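Glucosamine-6-phosphate deaminase (Thermotoga maritima, PDB 1J5X) belongs to the SIS-domain family of alpha/beta proteins and folds into two parallel-sheet halves within a single chain. Local coordinates at residues 190-193 and 194-197; 270-273 and 274-277; 318-321 and 322-326; 327-330 and 331-334. All blocks are in the same frame, centred on the assembly; numbering follows the deposited sequence.

Contact 1: residues 190-193 and 194-197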
ATOM      1  N   VAL A 190     -14.042  -7.392   2.500  1.00 17.06           N
ATOM      2  CA  VAL A 190     -13.333  -8.672   2.322  1.00 18.67           C
ATOM      3  C   VAL A 190     -14.151  -9.636   1.444  1.00 21.37           C
ATOM      4  O   VAL A 190     -13.616 -10.324   0.545  1.00 21.12           O
ATOM      5  CB  VAL A 190     -13.075  -9.271   3.704  1.00 15.37           C
ATOM      6  CG1 VAL A 190     -12.660 -10.778   3.564  1.00 20.31           C
ATOM      7  CG2 VAL A 190     -11.976  -8.454   4.427  1.00 22.33           C
ATOM      8  N   GLY A 191     -15.464  -9.675   1.674  1.00 21.09           N
ATOM      9  CA  GLY A 191     -16.329 -10.577   0.909  1.00 20.90           C
ATOM     10  C   GLY A 191     -16.398 -10.248  -0.544  1.00 19.98           C
ATOM     11  O   GLY A 191     -16.665 -11.128  -1.390  1.00 20.84           O
ATOM     12  N   TYR A 192     -16.162  -8.952  -0.839  1.00 19.76           N
ATOM     13  CA  TYR A 192     -16.184  -8.410  -2.185  1.00 20.84           C
ATOM     14  C   TYR A 192     -14.878  -8.623  -2.986  1.00 21.62           C
ATOM     15  O   TYR A 192     -14.844  -8.423  -4.213  1.00 22.21           O
ATOM     16  CB  TYR A 192     -16.473  -6.854  -2.149  1.00 22.10           C
ATOM     17  CG  TYR A 192     -16.543  -6.220  -3.543  1.00 23.56           C
ATOM     18  CD1 TYR A 192     -17.424  -6.719  -4.512  1.00 23.28           C
ATOM     19  CD2 TYR A 192     -15.743  -5.113  -3.889  1.00 21.26           C
ATOM     20  CE1 TYR A 192     -17.515  -6.156  -5.790  1.00 26.86           C
ATOM     21  CE2 TYR A 192     -15.842  -4.533  -5.159  1.00 22.71           C
ATOM     22  CZ  TYR A 192     -16.718  -5.049  -6.112  1.00 24.53           C
ATOM     23  OH  TYR A 192     -16.796  -4.466  -7.382  1.00 26.41           O
ATOM     24  N   SER A 193     -13.816  -9.020  -2.300  1.00 23.13           N
ATOM     25  CA  SER A 193     -12.498  -9.116  -2.967  1.00 23.89           C
ATOM     26  C   SER A 193     -12.422 -10.049  -4.194  1.00 22.57           C
ATOM     27  O   SER A 193     -11.809  -9.680  -5.214  1.00 21.56           O
ATOM     28  CB  SER A 193     -11.389  -9.411  -1.920  1.00 26.33           C
ATOM     29  OG  SER A 193     -11.427 -10.750  -1.465  1.00 35.73           O
ATOM     30  N   PRO A 194     -13.107 -11.218  -4.166  1.00 24.38           N
ATOM     31  CA  PRO A 194     -12.999 -12.067  -5.369  1.00 22.42           C
ATOM     32  C   PRO A 194     -13.572 -11.398  -6.613  1.00 23.98           C
ATOM     33  O   PRO A 194     -12.951 -11.353  -7.686  1.00 23.87           O
ATOM     34  CB  PRO A 194     -13.776 -13.339  -4.969  1.00 24.36           C
ATOM     35  CG  PRO A 194     -13.565 -13.418  -3.426  1.00 20.66           C
ATOM     36  CD  PRO A 194     -13.605 -11.968  -2.972  1.00 21.26           C
ATOM     37  N   GLU A 195     -14.789 -10.850  -6.489  1.00 23.74           N
ATOM     38  CA  GLU A 195     -15.398 -10.179  -7.626  1.00 26.08           C
ATOM     39  C   GLU A 195     -14.551  -8.953  -8.014  1.00 24.71           C
ATOM     40  O   GLU A 195     -14.341  -8.662  -9.192  1.00 25.31           O
ATOM     41  CB  GLU A 195     -16.839  -9.737  -7.273  1.00 27.12           C
ATOM     42  CG  GLU A 195     -17.501  -8.818  -8.313  1.00 31.42           C
ATOM     43  CD  GLU A 195     -19.002  -8.584  -8.055  1.00 34.58           C
ATOM     44  OE1 GLU A 195     -19.489  -8.892  -6.942  1.00 35.75           O
ATOM     45  OE2 GLU A 195     -19.675  -8.070  -8.967  1.00 37.65           O
ATOM     46  N   PHE A 196     -14.059  -8.237  -7.009  1.00 23.89           N
ATOM     47  CA  PHE A 196     -13.240  -7.036  -7.282  1.00 23.46           C
ATOM     48  C   PHE A 196     -12.033  -7.425  -8.129  1.00 21.22           C
ATOM     49  O   PHE A 196     -11.683  -6.749  -9.113  1.00 25.21           O
ATOM     50  CB  PHE A 196     -12.728  -6.416  -5.952  1.00 20.58           C
ATOM     51  CG  PHE A 196     -11.867  -5.189  -6.144  1.00 22.27           C
ATOM     52  CD1 PHE A 196     -12.373  -4.049  -6.782  1.00 21.36           C
ATOM     53  CD2 PHE A 196     -10.539  -5.140  -5.642  1.00 21.41           C
ATOM     54  CE1 PHE A 196     -11.587  -2.905  -6.907  1.00 21.90           C
ATOM     55  CE2 PHE A 196      -9.769  -3.979  -5.785  1.00 18.20           C
ATOM     56  CZ  PHE A 196     -10.281  -2.895  -6.397  1.00 20.50           C
ATOM     57  N   PHE A 197     -11.417  -8.524  -7.732  1.00 23.53           N
ATOM     58  CA  PHE A 197     -10.234  -9.048  -8.409  1.00 23.23           C
ATOM     59  C   PHE A 197     -10.561  -9.438  -9.854  1.00 24.15           C
ATOM     60  O   PHE A 197      -9.891  -9.010 -10.808  1.00 22.02           O
ATOM     61  CB  PHE A 197      -9.695 -10.239  -7.627  1.00 25.12           C
ATOM     62  CG  PHE A 197      -8.514 -10.924  -8.305  1.00 27.53           C
ATOM     63  CD1 PHE A 197      -8.717 -11.866  -9.326  1.00 31.12           C
ATOM     64  CD2 PHE A 197      -7.203 -10.584  -7.957  1.00 30.21           C
ATOM     65  CE1 PHE A 197      -7.615 -12.458 -10.004  1.00 32.43           C
ATOM     66  CE2 PHE A 197      -6.105 -11.162  -8.618  1.00 29.98           C
ATOM     67  CZ  PHE A 197      -6.302 -12.095  -9.638  1.00 31.10           C
TER
HETATM   68  O   HOH W   1     -16.911 -11.379  -4.307  1.00 24.87           O
HETATM   69  O   HOH W   2     -19.255  -4.622  -8.664  1.00 39.05           O
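A proline kink in helix 184-205 sets the local geometry where Tyr192 packs against Phe196 one turn further on. Pro194 has no N-H to give, and Glu195 N does not bond directly to Gly191 O, the carbonyl four residues back. A water bridges the two, lying 2.9 Å from Gly191 O, to which it donates, and 3.1 Å from Glu195 N, from which it accepts. Regular bonding resumes with Phe196 N to Tyr192 O (2.9 Å) and Phe197 N to Ser193 O (2.8 Å). The Tyr192 side chain leaves with CG opposite its own N (chi1 -179°), which lays the ring along the following turn. Phe196 CB sits over one face of that ring, 4.1 Å from its centroid, as a CH-pi contact, while the two ring planes meet obliquely at 42°. Glu195 reaches the same ring differently: its OE1 lies in plane at the edge, 3.6 Å from Tyr192 CE1. A second water donates to Tyr192 OH and weakly to Glu195 OE2, and the hydroxyl is also hydrogen-bonded to Pro300 O. Phe197 is directed onto helices 15-25 and 313-326. A water bridging the carbonyl and amide parted next to the proline is characteristic of a proline-kinked helix.

Contact 2: residues 270-273 and 274-277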
ATOM      1  N   SER A 270     -15.083   9.560  -1.919  1.00 20.55           N
ATOM      2  CA  SER A 270     -16.467  10.009  -1.678  1.00 21.41           C
ATOM      3  C   SER A 270     -16.680  11.464  -1.988  1.00 20.92           C
ATOM      4  O   SER A 270     -15.933  12.305  -1.539  1.00 20.54           O
ATOM      5  CB  SER A 270     -16.874   9.786  -0.198  1.00 23.34           C
ATOM      6  OG  SER A 270     -16.558   8.472   0.228  1.00 29.50           O
ATOM      7  N   GLY A 271     -17.740  11.737  -2.733  1.00 24.64           N
ATOM      8  CA  GLY A 271     -18.088  13.110  -3.025  1.00 24.53           C
ATOM      9  C   GLY A 271     -17.389  13.888  -4.128  1.00 27.81           C
ATOM     10  O   GLY A 271     -17.828  15.009  -4.410  1.00 27.51           O
HETATM   11  N   MSE A 272     -16.328  13.329  -4.732  1.00 23.65           N
HETATM   12  CA  MSE A 272     -15.559  14.047  -5.743  1.00 25.10           C
HETATM   13  C   MSE A 272     -15.724  13.592  -7.146  1.00 23.10           C
HETATM   14  O   MSE A 272     -14.890  13.869  -7.995  1.00 24.06           O
HETATM   15  CB  MSE A 272     -14.087  14.014  -5.329  1.00 24.22           C
HETATM   16  CG  MSE A 272     -13.933  14.791  -4.050  1.00 28.82           C
HETATM   17 SE   MSE A 272     -12.009  15.027  -3.687  1.00 36.04          SE
HETATM   18  CE  MSE A 272     -11.658  16.242  -5.067  1.00 20.10           C
ATOM     19  N   ASP A 273     -16.839  12.943  -7.442  1.00 22.98           N
ATOM     20  CA  ASP A 273     -17.023  12.475  -8.784  1.00 23.81           C
ATOM     21  C   ASP A 273     -16.908  13.633  -9.811  1.00 23.75           C
ATOM     22  O   ASP A 273     -16.309  13.473 -10.873  1.00 23.12           O
ATOM     23  CB  ASP A 273     -18.385  11.804  -8.957  1.00 25.32           C
ATOM     24  CG  ASP A 273     -18.530  11.146 -10.321  1.00 29.30           C
ATOM     25  OD1 ASP A 273     -17.728  10.266 -10.665  1.00 25.18           O
ATOM     26  OD2 ASP A 273     -19.454  11.524 -11.080  1.00 29.71           O
ATOM     27  N   GLU A 274     -17.466  14.778  -9.482  1.00 24.15           N
ATOM     28  CA  GLU A 274     -17.407  15.895 -10.421  1.00 27.84           C
ATOM     29  C   GLU A 274     -15.978  16.338 -10.758  1.00 27.12           C
ATOM     30  O   GLU A 274     -15.625  16.539 -11.946  1.00 24.53           O
ATOM     31  CB  GLU A 274     -18.157  17.095  -9.878  1.00 30.19           C
ATOM     32  CG  GLU A 274     -18.235  18.194 -10.898  1.00 39.25           C
ATOM     33  CD  GLU A 274     -18.616  19.530 -10.264  1.00 44.96           C
ATOM     34  OE1 GLU A 274     -17.727  20.415 -10.145  1.00 51.19           O
ATOM     35  OE2 GLU A 274     -19.794  19.687  -9.863  1.00 48.71           O
ATOM     36  N   GLN A 275     -15.178  16.519  -9.715  1.00 23.59           N
ATOM     37  CA  GLN A 275     -13.801  16.925  -9.946  1.00 24.11           C
ATOM     38  C   GLN A 275     -13.023  15.835 -10.676  1.00 21.99           C
ATOM     39  O   GLN A 275     -12.185  16.149 -11.512  1.00 24.35           O
ATOM     40  CB  GLN A 275     -13.115  17.276  -8.600  1.00 26.42           C
ATOM     41  CG  GLN A 275     -13.699  18.450  -7.828  1.00 31.77           C
ATOM     42  CD  GLN A 275     -15.166  18.275  -7.345  1.00 38.02           C
ATOM     43  OE1 GLN A 275     -15.598  17.176  -6.922  1.00 38.16           O
ATOM     44  NE2 GLN A 275     -15.935  19.380  -7.385  1.00 37.41           N
ATOM     45  N   GLU A 276     -13.290  14.563 -10.353  1.00 20.48           N
ATOM     46  CA  GLU A 276     -12.589  13.445 -10.938  1.00 20.18           C
ATOM     47  C   GLU A 276     -12.949  13.294 -12.403  1.00 22.89           C
ATOM     48  O   GLU A 276     -12.081  13.056 -13.229  1.00 20.52           O
ATOM     49  CB  GLU A 276     -12.879  12.127 -10.172  1.00 19.65           C
ATOM     50  CG  GLU A 276     -12.173  12.061  -8.805  1.00 22.12           C
ATOM     51  CD  GLU A 276     -12.863  11.182  -7.761  1.00 22.87           C
ATOM     52  OE1 GLU A 276     -13.900  10.532  -8.071  1.00 21.27           O
ATOM     53  OE2 GLU A 276     -12.375  11.166  -6.594  1.00 23.51           O
ATOM     54  N   LYS A 277     -14.225  13.448 -12.718  1.00 23.40           N
ATOM     55  CA  LYS A 277     -14.596  13.305 -14.108  1.00 26.54           C
ATOM     56  C   LYS A 277     -14.014  14.453 -14.941  1.00 23.96           C
ATOM     57  O   LYS A 277     -13.589  14.233 -16.094  1.00 24.04           O
ATOM     58  CB  LYS A 277     -16.130  13.214 -14.215  1.00 28.09           C
ATOM     59  CG  LYS A 277     -16.648  11.846 -13.661  1.00 29.73           C
ATOM     60  CD  LYS A 277     -16.090  10.716 -14.548  1.00 29.68           C
ATOM     61  CE  LYS A 277     -16.931   9.448 -14.571  1.00 34.54           C
ATOM     62  NZ  LYS A 277     -16.690   8.556 -13.444  1.00 30.53           N
TER
HETATM   63  O   HOH W   3     -18.750  15.596  -7.057  1.00 33.06           O
HETATM   64  O   HOH W   4     -16.553  17.360  -4.546  1.00 45.59           O
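Met272 O accepts from Glu276 N (2.9 Å) and Asp273 O from Lys277 N (2.8 Å), two nearly straight bonds that close the first turn of helix 273-285. Just ahead of them Gly271 has a positive phi of 81°, and its carbonyl oxygen takes protons from two waters. One of these accepts from Glu274 N, and the other donates to Gln275 OE1. Met272, a selenomethionine in the model, occupies the N-cap position but has no side-chain acceptor, and water serves Glu274 N instead. This is the start of a helix that follows strand 262-267 in the second parallel sheet, and the carboxylates of Asp273 and Glu276 in and near its first turn would suit the positive end of the helix dipole. Gln275 folds back at chi2 (63°), which brings OE1 to 3.3 Å from Met272 CA. The bent methionine chain crosses it at about a right angle, with CE 4.0 Å from Gln275 CB. Glu276 runs back past the N-cap residue, its OE2 3.6 Å from Met272 CB; that oxygen accepts from Val269 N, and OE1 pairs with Lys268. Asp273 OD1 pairs chiefly with Lys268; its salt bridge to Lys277 NZ is long and weak (3.4 Å), and the lysine amine also meets Glu292 and Gly296 O.

Contact 3: residues 318-321 and 322-326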
ATOM      1  N   LEU A 318      -1.958  -4.745 -13.048  1.00 21.43           N
ATOM      2  CA  LEU A 318      -1.403  -3.989 -14.155  1.00 25.05           C
ATOM      3  C   LEU A 318       0.083  -4.346 -14.252  1.00 25.74           C
ATOM      4  O   LEU A 318       0.590  -4.658 -15.344  1.00 23.78           O
ATOM      5  CB  LEU A 318      -1.536  -2.487 -13.910  1.00 23.32           C
ATOM      6  CG  LEU A 318      -0.862  -1.607 -14.979  1.00 24.21           C
ATOM      7  CD1 LEU A 318      -1.528  -1.781 -16.402  1.00 23.90           C
ATOM      8  CD2 LEU A 318      -1.030  -0.172 -14.551  1.00 22.89           C
ATOM      9  N   GLY A 319       0.762  -4.362 -13.107  1.00 24.42           N
ATOM     10  CA  GLY A 319       2.194  -4.636 -13.145  1.00 27.22           C
ATOM     11  C   GLY A 319       2.453  -6.008 -13.754  1.00 27.78           C
ATOM     12  O   GLY A 319       3.353  -6.183 -14.622  1.00 25.63           O
ATOM     13  N   TYR A 320       1.692  -6.989 -13.277  1.00 25.34           N
ATOM     14  CA  TYR A 320       1.864  -8.364 -13.752  1.00 26.50           C
ATOM     15  C   TYR A 320       1.602  -8.465 -15.260  1.00 29.26           C
ATOM     16  O   TYR A 320       2.441  -8.940 -16.045  1.00 28.38           O
ATOM     17  CB  TYR A 320       0.947  -9.296 -13.002  1.00 28.33           C
ATOM     18  CG  TYR A 320       1.165 -10.734 -13.432  1.00 31.07           C
ATOM     19  CD1 TYR A 320       0.501 -11.261 -14.537  1.00 30.18           C
ATOM     20  CD2 TYR A 320       2.103 -11.533 -12.773  1.00 31.74           C
ATOM     21  CE1 TYR A 320       0.769 -12.562 -14.973  1.00 32.39           C
ATOM     22  CE2 TYR A 320       2.383 -12.821 -13.205  1.00 33.91           C
ATOM     23  CZ  TYR A 320       1.718 -13.329 -14.303  1.00 34.74           C
ATOM     24  OH  TYR A 320       2.051 -14.621 -14.736  1.00 38.52           O
ATOM     25  N   GLN A 321       0.448  -7.997 -15.677  1.00 28.71           N
ATOM     26  CA  GLN A 321       0.112  -8.079 -17.085  1.00 30.66           C
ATOM     27  C   GLN A 321       1.096  -7.307 -17.944  1.00 30.92           C
ATOM     28  O   GLN A 321       1.426  -7.743 -19.065  1.00 30.60           O
ATOM     29  CB  GLN A 321      -1.340  -7.583 -17.321  1.00 28.74           C
ATOM     30  CG  GLN A 321      -2.391  -8.521 -16.656  1.00 31.75           C
ATOM     31  CD  GLN A 321      -3.832  -8.223 -17.104  1.00 31.68           C
ATOM     32  OE1 GLN A 321      -3.969  -7.476 -18.189  1.00 29.04           O
ATOM     33  NE2 GLN A 321      -4.803  -8.649 -16.454  1.00 33.35           N
ATOM     34  N   LYS A 322       1.577  -6.161 -17.447  1.00 26.89           N
ATOM     35  CA  LYS A 322       2.510  -5.380 -18.252  1.00 26.37           C
ATOM     36  C   LYS A 322       3.836  -6.102 -18.378  1.00 26.77           C
ATOM     37  O   LYS A 322       4.505  -5.980 -19.428  1.00 30.08           O
ATOM     38  CB  LYS A 322       2.779  -3.977 -17.662  1.00 25.87           C
ATOM     39  CG  LYS A 322       3.847  -3.157 -18.419  1.00 24.66           C
ATOM     40  CD  LYS A 322       3.377  -2.630 -19.782  1.00 27.55           C
ATOM     41  CE  LYS A 322       4.539  -1.935 -20.512  1.00 26.91           C
ATOM     42  NZ  LYS A 322       4.159  -1.288 -21.789  1.00 29.78           N
ATOM     43  N   ALA A 323       4.241  -6.818 -17.341  1.00 25.09           N
ATOM     44  CA  ALA A 323       5.508  -7.520 -17.433  1.00 28.63           C
ATOM     45  C   ALA A 323       5.400  -8.616 -18.514  1.00 30.87           C
ATOM     46  O   ALA A 323       6.315  -8.809 -19.326  1.00 31.82           O
ATOM     47  CB  ALA A 323       5.843  -8.137 -16.142  1.00 24.38           C
ATOM     48  N   ILE A 324       4.271  -9.321 -18.515  1.00 30.35           N
ATOM     49  CA  ILE A 324       4.056 -10.408 -19.479  1.00 31.64           C
ATOM     50  C   ILE A 324       4.132  -9.818 -20.863  1.00 33.23           C
ATOM     51  O   ILE A 324       4.771 -10.384 -21.758  1.00 34.85           O
ATOM     52  CB  ILE A 324       2.657 -11.090 -19.260  1.00 33.55           C
ATOM     53  CG1 ILE A 324       2.630 -11.768 -17.895  1.00 33.66           C
ATOM     54  CG2 ILE A 324       2.370 -12.155 -20.377  1.00 31.25           C
ATOM     55  CD1 ILE A 324       3.847 -12.560 -17.574  1.00 40.01           C
ATOM     56  N   SER A 325       3.485  -8.670 -21.003  1.00 30.48           N
ATOM     57  CA  SER A 325       3.439  -7.892 -22.221  1.00 34.20           C
ATOM     58  C   SER A 325       4.836  -7.570 -22.775  1.00 35.85           C
ATOM     59  O   SER A 325       5.066  -7.614 -23.995  1.00 33.88           O
ATOM     60  CB  SER A 325       2.704  -6.605 -21.918  1.00 35.75           C
ATOM     61  OG  SER A 325       2.530  -5.807 -23.063  1.00 42.08           O
ATOM     62  N   ARG A 326       5.756  -7.233 -21.876  1.00 36.36           N
ATOM     63  CA  ARG A 326       7.130  -6.892 -22.237  1.00 37.66           C
ATOM     64  C   ARG A 326       7.953  -8.168 -22.409  1.00 38.94           C
ATOM     65  O   ARG A 326       9.057  -8.119 -22.939  1.00 38.57           O
ATOM     66  CB  ARG A 326       7.794  -6.048 -21.136  1.00 39.83           C
ATOM     67  CG  ARG A 326       7.272  -4.643 -21.014  1.00 40.06           C
ATOM     68  CD  ARG A 326       8.360  -3.758 -20.369  1.00 44.46           C
ATOM     69  NE  ARG A 326       8.134  -2.367 -20.719  1.00 43.75           N
ATOM     70  CZ  ARG A 326       7.953  -1.423 -19.811  1.00 42.31           C
ATOM     71  NH1 ARG A 326       7.999  -1.766 -18.539  1.00 46.26           N
ATOM     72  NH2 ARG A 326       7.679  -0.171 -20.162  1.00 37.94           N
TER
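Tyr320 and Ile324 lie one turn apart on helix 313-326, and their side chains meet at a slant. The tyrosine ring swings toward the following turn because its CG stands opposite the backbone N (chi1 -177°). Ile324 brings its longer branch against the ring: CG1 is 3.6 Å from Tyr320 CE1, and CD1 reaches further along, to 3.9 Å from Tyr320 OH. The approach is oblique, and the contact is apolar. Beneath it Ile324 N bonds to Tyr320 O (3.1 Å), one of four successive helical bonds that begin with Lys322 N to Leu318 O (2.8 Å).

On another side of the helix, Lys322 bends at chi2 (73°) and then runs straight, so that its CE passes 3.4 Å above the plane of the Arg326 guanidinium, over its centre. The two cationic groups share an anion, since Lys322 NZ and Arg326 NH2 both form salt bridges with Asp213 OD1. The lysine amine is gripped further by the carbonyl oxygens of His212 and Leu209, and Arg326 NH1 bonds to Ser238 O. The shared Asp213 carboxylate thus draws both cations to one site.

The helix is set into the second parallel-sheet half: Leu318 packs on Phe215 and Phe217 of strand 214-218 and on Cys234 of helix 222-238, whereas Tyr320 and Gln321 face Trp201, Ile204 and Glu205 of helix 184-205.

Contact 4: residues 327-330 and 331-334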
ATOM      1  N   GLY A 327       7.410  -9.283 -21.938  1.00 37.52           N
ATOM      2  CA  GLY A 327       8.099 -10.547 -22.021  1.00 37.47           C
ATOM      3  C   GLY A 327       9.143 -10.639 -20.923  1.00 40.38           C
ATOM      4  O   GLY A 327      10.236 -11.183 -21.123  1.00 39.66           O
ATOM      5  N   ILE A 328       8.854 -10.090 -19.747  1.00 38.05           N
ATOM      6  CA  ILE A 328       9.845 -10.212 -18.691  1.00 38.01           C
ATOM      7  C   ILE A 328       9.152 -10.873 -17.534  1.00 35.40           C
ATOM      8  O   ILE A 328       7.933 -10.893 -17.489  1.00 36.68           O
ATOM      9  CB  ILE A 328      10.413  -8.864 -18.239  1.00 40.70           C
ATOM     10  CG1 ILE A 328       9.427  -8.177 -17.303  1.00 40.81           C
ATOM     11  CG2 ILE A 328      10.714  -7.971 -19.466  1.00 41.01           C
ATOM     12  CD1 ILE A 328      10.046  -7.005 -16.595  1.00 43.28           C
ATOM     13  N   SER A 329       9.919 -11.405 -16.596  1.00 33.29           N
ATOM     14  CA  SER A 329       9.323 -12.080 -15.457  1.00 32.88           C
ATOM     15  C   SER A 329       9.112 -11.152 -14.284  1.00 34.72           C
ATOM     16  O   SER A 329      10.070 -10.582 -13.789  1.00 33.73           O
ATOM     17  CB  SER A 329      10.231 -13.160 -14.921  1.00 32.28           C
ATOM     18  OG  SER A 329       9.648 -13.788 -13.801  1.00 34.23           O
ATOM     19  N   PRO A 330       7.867 -11.013 -13.807  1.00 35.48           N
ATOM     20  CA  PRO A 330       7.710 -10.118 -12.652  1.00 35.18           C
ATOM     21  C   PRO A 330       8.300 -10.722 -11.388  1.00 33.87           C
ATOM     22  O   PRO A 330       8.446 -10.022 -10.398  1.00 35.80           O
ATOM     23  CB  PRO A 330       6.193  -9.924 -12.544  1.00 34.31           C
ATOM     24  CG  PRO A 330       5.624 -11.169 -13.152  1.00 36.73           C
ATOM     25  CD  PRO A 330       6.560 -11.406 -14.360  1.00 33.93           C
ATOM     26  N   ASP A 331       8.631 -12.012 -11.393  1.00 32.58           N
ATOM     27  CA  ASP A 331       9.235 -12.615 -10.197  1.00 30.77           C
ATOM     28  C   ASP A 331      10.781 -12.373 -10.119  1.00 30.91           C
ATOM     29  O   ASP A 331      11.389 -12.694  -9.125  1.00 29.57           O
ATOM     30  CB  ASP A 331       9.038 -14.124 -10.147  1.00 32.14           C
ATOM     31  CG  ASP A 331       7.575 -14.542 -10.094  1.00 32.04           C
ATOM     32  OD1 ASP A 331       7.061 -14.750  -8.964  1.00 24.94           O
ATOM     33  OD2 ASP A 331       6.971 -14.660 -11.193  1.00 30.72           O
ATOM     34  N   LYS A 332      11.375 -11.798 -11.160  1.00 30.96           N
ATOM     35  CA  LYS A 332      12.840 -11.562 -11.177  1.00 34.59           C
ATOM     36  C   LYS A 332      13.163 -10.124 -11.502  1.00 34.13           C
ATOM     37  O   LYS A 332      13.797  -9.831 -12.529  1.00 35.32           O
ATOM     38  CB  LYS A 332      13.495 -12.420 -12.262  1.00 33.86           C
ATOM     39  CG  LYS A 332      13.085 -13.871 -12.243  1.00 41.45           C
ATOM     40  CD  LYS A 332      13.608 -14.545 -10.994  1.00 44.55           C
ATOM     41  CE  LYS A 332      13.684 -16.068 -11.159  1.00 47.62           C
ATOM     42  NZ  LYS A 332      14.386 -16.672  -9.968  1.00 50.82           N
ATOM     43  N   PRO A 333      12.743  -9.195 -10.642  1.00 32.51           N
ATOM     44  CA  PRO A 333      13.064  -7.806 -10.972  1.00 33.36           C
ATOM     45  C   PRO A 333      14.600  -7.638 -10.923  1.00 32.46           C
ATOM     46  O   PRO A 333      15.240  -8.172 -10.032  1.00 29.03           O
ATOM     47  CB  PRO A 333      12.394  -6.999  -9.842  1.00 34.25           C
ATOM     48  CG  PRO A 333      11.544  -7.997  -9.100  1.00 33.81           C
ATOM     49  CD  PRO A 333      12.213  -9.332  -9.278  1.00 33.89           C
ATOM     50  N   PRO A 334      15.180  -6.908 -11.869  1.00 32.98           N
ATOM     51  CA  PRO A 334      16.638  -6.719 -11.845  1.00 34.56           C
ATOM     52  C   PRO A 334      17.065  -6.087 -10.522  1.00 36.57           C
ATOM     53  O   PRO A 334      16.348  -5.242  -9.993  1.00 36.32           O
ATOM     54  CB  PRO A 334      16.892  -5.707 -12.947  1.00 33.66           C
ATOM     55  CG  PRO A 334      15.667  -5.616 -13.726  1.00 36.37           C
ATOM     56  CD  PRO A 334      14.547  -5.991 -12.822  1.00 35.18           C
TER
HETATM   57  O   HOH W   5      12.387  -8.668 -14.786  1.00 41.27           O
HETATM   58  O   HOH W   6       7.409 -14.769 -13.798  1.00 51.83           O
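Ser329 holds its OG opposite the backbone N (chi1 179°), which carries the hydroxyl across to Asp331, and Asp331 keeps its own carboxylate beside its N (chi1 -62°), leaving OD2 3.8 Å from Ser329 OG. The direct link is Asp331 N to Ser329 OG, 3.2 Å and distinctly bent at 140°, the two-residue reach of an ST turn. It is set inside a type I beta turn from Ser329 to Lys332, closed by Lys332 N to Ser329 O at 3.2 Å. That bond is straight at the hydrogen, yet the donor stands well above the carbonyl plane and off its lone pairs. Pro330 fills the second position of the turn, where its ring-fixed phi is well suited. Lys332 passes alongside the serine, its CG 3.8 Å from Ser329 OG, before its chain leads away, and Pro333 CG rests 3.9 Å from Pro330 O.

The turn follows the end of helix 313-326, which Gly327 terminates in a Schellman motif through its positive phi. Pro330 then packs back on Tyr320 and Ala323 of that helix, while Pro333 leans on Ile158 and Val159.

Asp331 joins this turn to the start of the modelled chain: OD1 bonds to Thr16 OG1 and OD2 to Ser14 OG. A water donates to Asp331 OD2 (2.6 Å). These partners would be consistent with an ionised carboxylate accepting from them, and the serine hydroxyl oxygen acts as an acceptor for the Asp331 amide.

The four contacts follow one another along the chain without interleaving. Contact 1 lies on helix 184-205, which packs against helix 313-326, the host of contact 3; their centres are about 22 Å apart. Contact 2 begins the helix between strands 262-267 and 289-293 of the second sheet, its centre about 29 Å from that of contact 3 and about 36 Å from that of contact 4. Contacts 3 and 4 are direct neighbours, with centres about 9 Å apart: Ile328 N probably bonds to Ala323 O (2.9 Å), and Pro330 CG packs on Tyr320 CD2 (3.6 Å). Helix 313-326 thus links contact 1's helix to the turn at 329-332, which meets the first modelled residues.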